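Local coordinates for NIPSNAP domain-containing protein (Burkholderia xenovorans, PDB 5KAK) that is of unknown function but belongs to the NipSnap family, with a domain related to the dimeric alpha/beta-barrel proteins, at residues E[13-18]-E[58-63]. Sequence-based numbering, arbitrary orientation.
Sequences ERIYDL and QVVHLW
Strands 13-18 and 58-63 run antiparallel (axes 4.7 Å apart, 164° between directions), and Arg14–His61 and Tyr16–Val59 form hydrogen-bonded pairs with reciprocal N-H...O=C bonds, among them Arg14 N to His61 O (2.8 Å). On the face carrying Arg14, Tyr16, Val59 and His61, the imidazole of His61 touches Arg14, directly across from it, and Tyr16, diagonally across. With its CG between backbone N and carbonyl carbon (chi1 41°), the ring leans across strand 13-18: Arg14 CB sits over one face, 3.6 Å from the ring centroid, a CH-pi contact, while the NE2 edge meets the Tyr16 ring face in a T-shaped pair with planes at 80°. Rotation of the imidazole is further fixed by Trp63 NE1, which donates to His61 ND1 (3.0 Å) nearly within both ring planes. Arg14 NE and NH2 both grip Tyr16 OH in the guanidinium plane, and Arg14 NH1 forms a salt bridge with Glu12 OE1. Val59 packs CG2 on Tyr16 CB and CG1 on Leu18 CD1, and both Val59 and Leu18 touch Phe26 of helix 23-42. On the other face, Gln58 NE2 donates a hydrogen bond to Asp17 OD1 (3.0 Å) from the syn side of the carboxylate, somewhat out of its plane, and Gln58 OE1 accepts from Lys102 of the second subunit. Val60 and Glu13 pack against Glu13 and Val60 of that subunit, respectively. One helix-covered face and one subunit-facing face are consistent with the central strands of a ferredoxin-like dimeric alpha/beta-barrel fold.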
loop_
_atom_site.group_PDB
_atom_site.type_symbol
_atom_site.label_atom_id
_atom_site.label_comp_id
_atom_site.label_asym_id
_atom_site.label_seq_id
_atom_site.Cartn_x
_atom_site.Cartn_y
_atom_site.Cartn_z
ATOM N N GLU E 13 -1.846 -17.444 -9.292
ATOM C CA GLU E 13 -0.566 -16.818 -8.991
ATOM C C GLU E 13 -0.438 -16.706 -7.479
ATOM O O GLU E 13 -1.333 -16.178 -6.815
ATOM C CB GLU E 13 -0.450 -15.444 -9.649
ATOM C CG GLU E 13 0.902 -14.812 -9.390
ATOM C CD GLU E 13 1.142 -13.548 -10.191
ATOM O OE1 GLU E 13 0.169 -12.895 -10.635
ATOM O OE2 GLU E 13 2.327 -13.209 -10.370
ATOM N N ARG E 14 0.642 -17.258 -6.924
ATOM C CA ARG E 14 0.906 -17.164 -5.499
ATOM C C ARG E 14 2.169 -16.337 -5.307
ATOM O O ARG E 14 3.161 -16.529 -6.019
ATOM C CB ARG E 14 1.032 -18.562 -4.859
ATOM C CG ARG E 14 -0.277 -19.344 -4.975
ATOM C CD ARG E 14 -0.163 -20.716 -4.349
ATOM N NE ARG E 14 -0.022 -20.677 -2.897
ATOM C CZ ARG E 14 -1.044 -20.593 -2.040
ATOM N NH1 ARG E 14 -2.289 -20.503 -2.477
ATOM N NH2 ARG E 14 -0.820 -20.607 -0.733
ATOM N N ILE E 15 2.103 -15.383 -4.390
ATOM C CA ILE E 15 3.166 -14.407 -4.176
ATOM C C ILE E 15 3.508 -14.438 -2.691
ATOM O O ILE E 15 2.678 -14.047 -1.858
ATOM C CB ILE E 15 2.732 -12.997 -4.607
ATOM C CG1 ILE E 15 2.268 -12.974 -6.075
ATOM C CG2 ILE E 15 3.833 -12.003 -4.324
ATOM C CD1 ILE E 15 1.535 -11.684 -6.454
ATOM N N TYR E 16 4.698 -14.943 -2.346
ATOM C CA TYR E 16 5.125 -15.007 -0.955
ATOM C C TYR E 16 6.239 -14.010 -0.695
ATOM O O TYR E 16 7.246 -13.982 -1.417
ATOM C CB TYR E 16 5.625 -16.394 -0.566
ATOM C CG TYR E 16 4.685 -17.556 -0.746
ATOM C CD1 TYR E 16 3.307 -17.382 -0.913
ATOM C CD2 TYR E 16 5.185 -18.835 -0.705
ATOM C CE1 TYR E 16 2.476 -18.479 -1.063
ATOM C CE2 TYR E 16 4.374 -19.925 -0.847
ATOM C CZ TYR E 16 3.022 -19.750 -1.033
ATOM O OH TYR E 16 2.253 -20.888 -1.178
ATOM N N ASP E 17 6.062 -13.192 0.329
ATOM C CA ASP E 17 7.141 -12.339 0.796
ATOM C C ASP E 17 7.883 -13.066 1.909
ATOM O O ASP E 17 7.261 -13.579 2.836
ATOM C CB ASP E 17 6.606 -11.005 1.283
ATOM C CG ASP E 17 5.915 -10.226 0.185
ATOM O OD1 ASP E 17 6.561 -9.960 -0.847
ATOM O OD2 ASP E 17 4.721 -9.907 0.349
ATOM N N LEU E 18 9.207 -13.098 1.808
ATOM C CA LEU E 18 10.055 -13.881 2.695
ATOM C C LEU E 18 10.850 -12.982 3.630
ATOM O O LEU E 18 10.994 -11.783 3.394
ATOM C CB LEU E 18 11.023 -14.748 1.878
ATOM C CG LEU E 18 10.303 -15.666 0.890
ATOM C CD1 LEU E 18 11.285 -16.484 0.082
ATOM C CD2 LEU E 18 9.396 -16.576 1.671
ATOM N N GLN E 58 11.048 -12.067 -2.525
ATOM C CA GLN E 58 9.685 -12.409 -2.909
ATOM C C GLN E 58 9.754 -13.571 -3.876
ATOM O O GLN E 58 10.568 -13.563 -4.810
ATOM C CB GLN E 58 8.946 -11.216 -3.547
ATOM C CG GLN E 58 7.494 -11.507 -3.877
ATOM C CD GLN E 58 6.791 -10.332 -4.542
ATOM O OE1 GLN E 58 6.883 -10.155 -5.757
ATOM N NE2 GLN E 58 6.053 -9.550 -3.749
ATOM N N VAL E 59 8.920 -14.574 -3.649
ATOM C CA VAL E 59 8.816 -15.684 -4.576
ATOM C C VAL E 59 7.449 -15.610 -5.234
ATOM O O VAL E 59 6.440 -15.269 -4.591
ATOM C CB VAL E 59 9.066 -17.058 -3.910
ATOM C CG1 VAL E 59 10.512 -17.184 -3.485
ATOM C CG2 VAL E 59 8.178 -17.255 -2.728
ATOM N N VAL E 60 7.430 -15.907 -6.525
ATOM C CA VAL E 60 6.244 -15.798 -7.365
ATOM C C VAL E 60 6.089 -17.112 -8.116
ATOM O O VAL E 60 6.993 -17.505 -8.859
ATOM C CB VAL E 60 6.360 -14.624 -8.350
ATOM C CG1 VAL E 60 5.178 -14.596 -9.315
ATOM C CG2 VAL E 60 6.468 -13.315 -7.613
ATOM N N HIS E 61 4.949 -17.793 -7.932
ATOM C CA HIS E 61 4.758 -19.061 -8.633
ATOM C C HIS E 61 3.350 -19.142 -9.210
ATOM O O HIS E 61 2.378 -18.698 -8.591
ATOM C CB HIS E 61 5.097 -20.311 -7.738
ATOM C CG HIS E 61 4.626 -20.237 -6.315
ATOM N ND1 HIS E 61 3.755 -21.159 -5.775
ATOM C CD2 HIS E 61 4.955 -19.396 -5.305
ATOM C CE1 HIS E 61 3.538 -20.870 -4.503
ATOM N NE2 HIS E 61 4.261 -19.809 -4.190
ATOM N N LEU E 62 3.253 -19.680 -10.423
ATOM C CA LEU E 62 1.988 -19.763 -11.147
ATOM C C LEU E 62 1.689 -21.217 -11.464
ATOM O O LEU E 62 2.514 -21.897 -12.085
ATOM C CB LEU E 62 2.031 -18.963 -12.445
ATOM C CG LEU E 62 1.986 -17.446 -12.372
ATOM C CD1 LEU E 62 3.294 -16.889 -11.880
ATOM C CD2 LEU E 62 1.607 -16.864 -13.731
ATOM N N TRP E 63 0.496 -21.657 -11.083
ATOM C CA TRP E 63 0.004 -23.014 -11.291
ATOM C C TRP E 63 -1.252 -23.003 -12.157
ATOM O O TRP E 63 -2.179 -22.219 -11.910
ATOM C CB TRP E 63 -0.314 -23.657 -9.952
ATOM C CG TRP E 63 0.874 -23.746 -9.064
ATOM C CD1 TRP E 63 1.312 -22.805 -8.186
ATOM C CD2 TRP E 63 1.774 -24.848 -8.969
ATOM N NE1 TRP E 63 2.441 -23.261 -7.535
ATOM C CE2 TRP E 63 2.745 -24.513 -8.005
ATOM C CE3 TRP E 63 1.856 -26.093 -9.611
ATOM C CZ2 TRP E 63 3.789 -25.375 -7.667
ATOM C CZ3 TRP E 63 2.885 -26.954 -9.268
ATOM C CH2 TRP E 63 3.839 -26.593 -8.305
#